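Local coordinates for aerobactin synthase IucC (PDB 6CN7), which probably catalyses the ATP-dependent attachment of a second N-acetyl-N-hydroxylysine to the citryl intermediate, the step that completes the siderophore aerobactin, at residues Leu218-His223 and Glu347-Ile352; Ala202-Val207 and Val245-Phe250. The protein carries 5 engineered substitutions. All coordinates share one frame; numbering follows the deposited sequence.

Contact 1 of 2, residues Leu218-His223 and Glu347-Ile352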
ATOM      1  N   LEU A 218      16.398  20.467   5.322  1.00 80.62           N
ATOM      2  CA  LEU A 218      15.532  21.106   4.344  1.00 79.18           C
ATOM      3  C   LEU A 218      14.208  20.362   4.245  1.00 78.25           C
ATOM      4  O   LEU A 218      14.177  19.135   4.366  1.00 75.33           O
ATOM      5  CB  LEU A 218      16.188  21.146   2.955  1.00 77.62           C
ATOM      6  CG  LEU A 218      17.419  22.039   2.812  1.00 82.70           C
ATOM      7  CD1 LEU A 218      17.950  21.959   1.390  1.00 82.47           C
ATOM      8  CD2 LEU A 218      17.099  23.477   3.184  1.00 82.85           C
ATOM      9  N   PRO A 219      13.102  21.071   4.012  1.00 78.46           N
ATOM     10  CA  PRO A 219      11.824  20.380   3.796  1.00 73.02           C
ATOM     11  C   PRO A 219      11.732  19.781   2.403  1.00 71.43           C
ATOM     12  O   PRO A 219      12.087  20.412   1.404  1.00 69.26           O
ATOM     13  CB  PRO A 219      10.779  21.489   3.985  1.00 73.88           C
ATOM     14  CG  PRO A 219      11.510  22.640   4.587  1.00 77.89           C
ATOM     15  CD  PRO A 219      12.909  22.527   4.106  1.00 79.46           C
ATOM     16  N   LEU A 220      11.239  18.546   2.345  1.00 69.87           N
ATOM     17  CA  LEU A 220      10.986  17.858   1.085  1.00 64.56           C
ATOM     18  C   LEU A 220       9.527  17.426   1.046  1.00 61.86           C
ATOM     19  O   LEU A 220       9.115  16.599   1.878  1.00 61.02           O
ATOM     20  CB  LEU A 220      11.904  16.643   0.924  1.00 63.06           C
ATOM     21  CG  LEU A 220      11.657  15.782  -0.319  1.00 62.51           C
ATOM     22  CD1 LEU A 220      11.910  16.572  -1.594  1.00 59.51           C
ATOM     23  CD2 LEU A 220      12.516  14.527  -0.284  1.00 64.05           C
ATOM     24  N   PRO A 221       8.704  17.946   0.137  1.00 59.36           N
ATOM     25  CA  PRO A 221       7.337  17.431   0.015  1.00 57.68           C
ATOM     26  C   PRO A 221       7.320  16.069  -0.659  1.00 56.82           C
ATOM     27  O   PRO A 221       8.220  15.715  -1.425  1.00 55.59           O
ATOM     28  CB  PRO A 221       6.632  18.488  -0.840  1.00 54.74           C
ATOM     29  CG  PRO A 221       7.719  19.108  -1.635  1.00 57.97           C
ATOM     30  CD  PRO A 221       8.937  19.097  -0.754  1.00 58.00           C
ATOM     31  N   VAL A 222       6.275  15.300  -0.358  1.00 53.27           N
ATOM     32  CA  VAL A 222       6.126  13.945  -0.874  1.00 50.24           C
ATOM     33  C   VAL A 222       4.654  13.693  -1.157  1.00 49.11           C
ATOM     34  O   VAL A 222       3.793  14.027  -0.335  1.00 51.77           O
ATOM     35  CB  VAL A 222       6.667  12.892   0.114  1.00 50.27           C
ATOM     36  CG1 VAL A 222       6.426  11.484  -0.412  1.00 51.15           C
ATOM     37  CG2 VAL A 222       8.150  13.115   0.381  1.00 47.30           C
ATOM     38  N   HIS A 223       4.366  13.110  -2.312  1.00 47.81           N
ATOM     39  CA  HIS A 223       3.007  12.696  -2.623  1.00 46.97           C
ATOM     40  C   HIS A 223       2.540  11.689  -1.574  1.00 45.66           C
ATOM     41  O   HIS A 223       3.282  10.750  -1.255  1.00 47.29           O
ATOM     42  CB  HIS A 223       2.957  12.078  -4.022  1.00 43.09           C
ATOM     43  CG  HIS A 223       1.573  11.905  -4.567  1.00 45.29           C
ATOM     44  ND1 HIS A 223       0.684  10.977  -4.069  1.00 46.86           N
ATOM     45  CD2 HIS A 223       0.935  12.528  -5.586  1.00 44.63           C
ATOM     46  CE1 HIS A 223      -0.446  11.043  -4.749  1.00 45.29           C
ATOM     47  NE2 HIS A 223      -0.320  11.976  -5.677  1.00 44.00           N
ATOM     48  N   GLU A 347      15.390   8.858  -7.967  1.00 71.21           N
ATOM     49  CA  GLU A 347      14.116   8.702  -8.657  1.00 67.21           C
ATOM     50  C   GLU A 347      12.943   8.854  -7.696  1.00 65.83           C
ATOM     51  O   GLU A 347      11.905   9.415  -8.062  1.00 64.89           O
ATOM     52  CB  GLU A 347      14.060   7.340  -9.353  1.00 65.94           C
ATOM     53  N   MET A 348      13.094   8.378  -6.460  1.00 66.32           N
ATOM     54  CA  MET A 348      11.963   8.256  -5.550  1.00 63.00           C
ATOM     55  C   MET A 348      11.786   9.457  -4.630  1.00 60.92           C
ATOM     56  O   MET A 348      10.677   9.668  -4.127  1.00 62.28           O
ATOM     57  CB  MET A 348      12.114   6.989  -4.704  1.00 59.18           C
ATOM     58  CG  MET A 348      12.168   5.712  -5.524  1.00 57.16           C
ATOM     59  SD  MET A 348      12.386   4.232  -4.525  1.00 63.61           S
ATOM     60  CE  MET A 348      10.787   4.128  -3.724  1.00 64.36           C
ATOM     61  N   LEU A 349      12.833  10.246  -4.398  1.00 59.47           N
ATOM     62  CA  LEU A 349      12.763  11.395  -3.501  1.00 59.30           C
ATOM     63  C   LEU A 349      13.214  12.636  -4.255  1.00 66.60           C
ATOM     64  O   LEU A 349      14.370  12.721  -4.681  1.00 72.93           O
ATOM     65  CB  LEU A 349      13.628  11.175  -2.257  1.00 59.57           C
ATOM     66  CG  LEU A 349      13.123  10.112  -1.280  1.00 58.41           C
ATOM     67  CD1 LEU A 349      14.187   9.785  -0.249  1.00 61.10           C
ATOM     68  CD2 LEU A 349      11.855  10.583  -0.595  1.00 58.72           C
ATOM     69  N   GLY A 350      12.306  13.591  -4.410  1.00 65.06           N
ATOM     70  CA  GLY A 350      12.613  14.810  -5.128  1.00 63.26           C
ATOM     71  C   GLY A 350      11.357  15.624  -5.348  1.00 64.62           C
ATOM     72  O   GLY A 350      10.246  15.205  -5.012  1.00 69.72           O
ATOM     73  N   VAL A 351      11.557  16.807  -5.923  1.00 64.65           N
ATOM     74  CA  VAL A 351      10.458  17.725  -6.202  1.00 60.74           C
ATOM     75  C   VAL A 351      10.832  18.579  -7.404  1.00 61.82           C
ATOM     76  O   VAL A 351      11.997  18.941  -7.587  1.00 67.10           O
ATOM     77  CB  VAL A 351      10.130  18.609  -4.979  1.00 58.79           C
ATOM     78  CG1 VAL A 351      11.335  19.457  -4.588  1.00 60.41           C
ATOM     79  CG2 VAL A 351       8.913  19.487  -5.260  1.00 53.77           C
ATOM     80  N   ILE A 352       9.830  18.899  -8.220  1.00 58.99           N
ATOM     81  CA  ILE A 352       9.980  19.805  -9.351  1.00 59.03           C
ATOM     82  C   ILE A 352       8.858  20.828  -9.280  1.00 59.03           C
ATOM     83  O   ILE A 352       7.690  20.464  -9.101  1.00 56.15           O
ATOM     84  CB  ILE A 352       9.943  19.056 -10.697  1.00 56.51           C
ATOM     85  CG1 ILE A 352      11.125  18.090 -10.799  1.00 54.15           C
ATOM     86  CG2 ILE A 352       9.956  20.047 -11.865  1.00 55.41           C
ATOM     87  CD1 ILE A 352      11.040  17.144 -11.982  1.00 51.85           C
TER
HETATM   88  O   HOH W   1       9.587  13.815  -2.716  1.00 52.67           O

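Contact 2 of 2, residues Ala202-Val207 and Val245-Phe250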
ATOM      1  N   ALA A 202       3.214  28.006  10.297  1.00 80.47           N
ATOM      2  CA  ALA A 202       3.583  28.091  11.706  1.00 84.83           C
ATOM      3  C   ALA A 202       3.489  26.728  12.378  1.00 85.68           C
ATOM      4  O   ALA A 202       4.384  26.342  13.138  1.00 86.25           O
ATOM      5  CB  ALA A 202       2.692  29.105  12.422  1.00 85.50           C
ATOM      6  N   ARG A 203       2.408  25.990  12.114  1.00 84.36           N
ATOM      7  CA  ARG A 203       2.312  24.621  12.606  1.00 81.94           C
ATOM      8  C   ARG A 203       3.475  23.781  12.095  1.00 79.98           C
ATOM      9  O   ARG A 203       4.042  22.971  12.838  1.00 80.82           O
ATOM     10  CB  ARG A 203       0.974  24.014  12.184  1.00 80.49           C
ATOM     11  CG  ARG A 203       0.675  22.651  12.792  1.00 80.08           C
ATOM     12  CD  ARG A 203      -0.789  22.273  12.601  1.00 78.76           C
ATOM     13  NE  ARG A 203      -1.125  22.027  11.200  1.00 77.02           N
ATOM     14  CZ  ARG A 203      -1.071  20.837  10.611  1.00 75.70           C
ATOM     15  NH1 ARG A 203      -0.691  19.763  11.291  1.00 75.02           N
ATOM     16  NH2 ARG A 203      -1.401  20.716   9.331  1.00 76.59           N
ATOM     17  N   PHE A 204       3.849  23.971  10.828  1.00 78.06           N
ATOM     18  CA  PHE A 204       4.984  23.245  10.267  1.00 79.55           C
ATOM     19  C   PHE A 204       6.277  23.595  10.992  1.00 83.20           C
ATOM     20  O   PHE A 204       7.090  22.711  11.293  1.00 82.30           O
ATOM     21  CB  PHE A 204       5.100  23.552   8.773  1.00 76.71           C
ATOM     22  CG  PHE A 204       6.291  22.926   8.110  1.00 78.45           C
ATOM     23  CD1 PHE A 204       6.274  21.593   7.735  1.00 76.43           C
ATOM     24  CD2 PHE A 204       7.425  23.677   7.842  1.00 81.21           C
ATOM     25  CE1 PHE A 204       7.368  21.018   7.115  1.00 77.80           C
ATOM     26  CE2 PHE A 204       8.522  23.106   7.223  1.00 82.35           C
ATOM     27  CZ  PHE A 204       8.491  21.776   6.860  1.00 82.03           C
ATOM     28  N   ASN A 205       6.453  24.860  11.321  1.00 86.90           N
ATOM     29  CA  ASN A 205       7.648  25.279  12.015  1.00 86.27           C
ATOM     30  C   ASN A 205       7.687  24.773  13.426  1.00 84.68           C
ATOM     31  O   ASN A 205       8.699  24.376  13.922  1.00 83.38           O
ATOM     32  CB  ASN A 205       7.809  26.768  11.932  1.00 87.19           C
ATOM     33  CG  ASN A 205       9.116  27.163  11.280  1.00 90.95           C
ATOM     34  OD1 ASN A 205       9.203  27.329  10.075  1.00 87.36           O
ATOM     35  ND2 ASN A 205      10.153  27.288  12.090  1.00 95.86           N
ATOM     36  N   GLN A 206       6.559  24.715  14.054  1.00 85.09           N
ATOM     37  CA  GLN A 206       6.507  24.188  15.415  1.00 88.82           C
ATOM     38  C   GLN A 206       6.992  22.744  15.455  1.00 88.67           C
ATOM     39  O   GLN A 206       7.852  22.386  16.268  1.00 91.20           O
ATOM     40  CB  GLN A 206       5.083  24.297  15.964  1.00 89.85           C
ATOM     41  CG  GLN A 206       4.926  23.813  17.401  1.00 91.72           C
ATOM     42  CD  GLN A 206       5.662  24.691  18.397  1.00 95.80           C
ATOM     43  OE1 GLN A 206       5.502  25.912  18.403  1.00 97.04           O
ATOM     44  NE2 GLN A 206       6.476  24.071  19.244  1.00 97.26           N
ATOM     45  N   VAL A 207       6.450  21.897  14.578  1.00 83.97           N
ATOM     46  CA  VAL A 207       6.923  20.518  14.487  1.00 82.65           C
ATOM     47  C   VAL A 207       8.389  20.493  14.077  1.00 84.26           C
ATOM     48  O   VAL A 207       9.169  19.653  14.545  1.00 86.25           O
ATOM     49  CB  VAL A 207       6.048  19.717  13.504  1.00 78.84           C
ATOM     50  CG1 VAL A 207       6.535  18.273  13.398  1.00 79.79           C
ATOM     51  CG2 VAL A 207       4.587  19.758  13.931  1.00 74.73           C
ATOM     52  N   VAL A 245      13.579  12.577   8.447  1.00 67.20           N
ATOM     53  CA  VAL A 245      12.570  12.776   9.482  1.00 66.80           C
ATOM     54  C   VAL A 245      11.220  12.987   8.814  1.00 65.43           C
ATOM     55  O   VAL A 245      11.103  13.787   7.879  1.00 66.62           O
ATOM     56  CB  VAL A 245      12.917  13.966  10.397  1.00 67.67           C
ATOM     57  CG1 VAL A 245      11.829  14.184  11.442  1.00 66.26           C
ATOM     58  CG2 VAL A 245      14.263  13.734  11.069  1.00 69.15           C
ATOM     59  N   SER A 246      10.208  12.271   9.296  1.00 65.50           N
ATOM     60  CA  SER A 246       8.847  12.396   8.794  1.00 63.47           C
ATOM     61  C   SER A 246       8.094  13.411   9.646  1.00 63.63           C
ATOM     62  O   SER A 246       7.913  13.202  10.851  1.00 66.23           O
ATOM     63  CB  SER A 246       8.149  11.037   8.819  1.00 62.80           C
ATOM     64  OG  SER A 246       6.761  11.169   8.596  1.00 63.48           O
ATOM     65  N   LEU A 247       7.657  14.504   9.022  1.00 62.30           N
ATOM     66  CA  LEU A 247       6.984  15.575   9.745  1.00 66.42           C
ATOM     67  C   LEU A 247       5.470  15.443   9.719  1.00 62.95           C
ATOM     68  O   LEU A 247       4.803  15.877  10.665  1.00 64.93           O
ATOM     69  CB  LEU A 247       7.380  16.935   9.162  1.00 72.20           C
ATOM     70  CG  LEU A 247       8.721  17.504   9.631  1.00 78.15           C
ATOM     71  CD1 LEU A 247       9.866  16.562   9.307  1.00 80.81           C
ATOM     72  CD2 LEU A 247       8.963  18.866   9.007  1.00 80.80           C
ATOM     73  N   GLY A 248       4.917  14.859   8.669  1.00 60.61           N
ATOM     74  CA  GLY A 248       3.486  14.706   8.526  1.00 58.80           C
ATOM     75  C   GLY A 248       2.958  15.520   7.359  1.00 59.32           C
ATOM     76  O   GLY A 248       3.708  16.056   6.538  1.00 57.38           O
ATOM     77  N   GLU A 249       1.634  15.608   7.299  1.00 60.87           N
ATOM     78  CA  GLU A 249       0.958  16.328   6.231  1.00 61.61           C
ATOM     79  C   GLU A 249       0.688  17.762   6.664  1.00 63.72           C
ATOM     80  O   GLU A 249       0.239  18.005   7.790  1.00 66.65           O
ATOM     81  CB  GLU A 249      -0.349  15.628   5.858  1.00 61.39           C
ATOM     82  CG  GLU A 249      -0.153  14.226   5.304  1.00 61.37           C
ATOM     83  CD  GLU A 249      -1.457  13.578   4.886  1.00 67.03           C
ATOM     84  OE1 GLU A 249      -2.529  14.131   5.213  1.00 69.64           O
ATOM     85  OE2 GLU A 249      -1.409  12.517   4.224  1.00 66.94           O
ATOM     86  N   PHE A 250       0.970  18.708   5.771  1.00 62.96           N
ATOM     87  CA  PHE A 250       0.759  20.121   6.046  1.00 60.18           C
ATOM     88  C   PHE A 250       0.344  20.827   4.765  1.00 55.00           C
ATOM     89  O   PHE A 250       0.646  20.376   3.658  1.00 52.65           O
ATOM     90  CB  PHE A 250       2.019  20.807   6.592  1.00 66.74           C
ATOM     91  CG  PHE A 250       2.523  20.242   7.886  1.00 71.58           C
ATOM     92  CD1 PHE A 250       1.978  20.644   9.094  1.00 75.36           C
ATOM     93  CD2 PHE A 250       3.562  19.329   7.898  1.00 72.84           C
ATOM     94  CE1 PHE A 250       2.451  20.133  10.288  1.00 77.16           C
ATOM     95  CE2 PHE A 250       4.040  18.815   9.087  1.00 74.37           C
ATOM     96  CZ  PHE A 250       3.483  19.218  10.284  1.00 75.99           C
TER

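Contact 1 of 2, residues Leu218-His223 and Glu347-Ile352
Within one large antiparallel sheet, strand 217-222 meets the start of strand 350-355 and Leu-349, the residue just before it. Leu-220 and Pro-221 face Leu-349, Gly-350 and Val-351. The short strand segments cross at 79°, and no direct hydrogen bond joins them. Leu-220 holds its CG anti to the backbone N (chi1 176°), and with chi2 at 63° both methyls reach the other segment. Its CD1 lies against the bare backbone of Gly-350, 3.9 Å from Gly-350 C. The other methyl, Leu-220 CD2, meets Leu-349 CD2 at 4.0 Å, with the two side chains at about a right angle.

The strands belong to one sheet but are not neighbours in it. Strand 217-222 pairs with strand 165-174, and strand 350-355 pairs with strands 272-275 and 326-330. They are joined instead by side-chain packing and one water. Pro-221 CG touches Val-351 CG2 at 3.8 Å, and Ile-274 of strand 272-275 packs on both residues. The water bridges the two backbones. It donates to Pro-221 O at 2.7 Å and to Gly-350 O at 2.8 Å, giving each of these two buried carbonyls a partner.

Contact 2 of 2, residues Ala202-Val207 and Val245-Phe250
The ring of Phe-250 receives Phe-204 over one face and Val-207 at its edge. Phe-204 turns its ring edge to that face in a T-shaped pair, with centroids 5.4 Å apart and planes at 84°. The leading atom is Phe-204 CD1, 3.5 Å from Phe-250 CD2. Phe-204 CA sits over the same face and makes a CH-pi contact, 4.2 Å from the ring centroid. Near the plane of the Phe-250 ring, Val-207 CG2 approaches Phe-250 CZ at 3.8 Å.

Arg-203 lays one face of its guanidinium on the CD1-CE1 side of Phe-250. The two planes are 42° apart, so this is a tilted contact and not a parallel stack. Arg-203 NH1 is 3.3 Å from Phe-250 CE1. The chain starts extended and bends at chi3 (68°), which brings the flat group back to the ring. Arg-203 NH2 forms a salt bridge with Glu-200, one turn earlier in the helix.

Helix 198-210 packs here on strand 244-250, nearly antiparallel, with the short axes 9.4 Å apart. Leu-247 comes up from the strand beside the aromatic pair. Its CD2 is 3.3 Å from Phe-204 CE1. Trp-170 of strand 165-174 is opposed by two residues, Leu-247 and Gly-248, a classic beta bulge in the strand.

No hydrogen bond crosses the contact. Cohesion comes from aromatic, CH-pi and apolar packing, with the exposed Arg-203 at one side. The guanidinium meets Phe-250 by packing, while its charge is probably balanced mainly by Glu-200 of its own helix.

Both contacts reach the same sheet, and their centres are about 15 Å apart. Strand 165-174 runs between their strands and pairs with both 217-222 and 244-250. Its Trp-170 packs on Pro-221 of contact 1 and hydrogen-bonds to the backbone of strand 244-250 in contact 2. The contacts also touch directly: Pro-219 CB is 3.7 Å from Phe-204 CZ. The segments alternate along the chain, with 218-223 falling between the two segments of contact 2. Contact 1 is buried, while contact 2 is partly exposed and its centre is farther from the chain centre, about 33 Å against 22 Å. All four segments belong to the IucA/IucC family region of the protein.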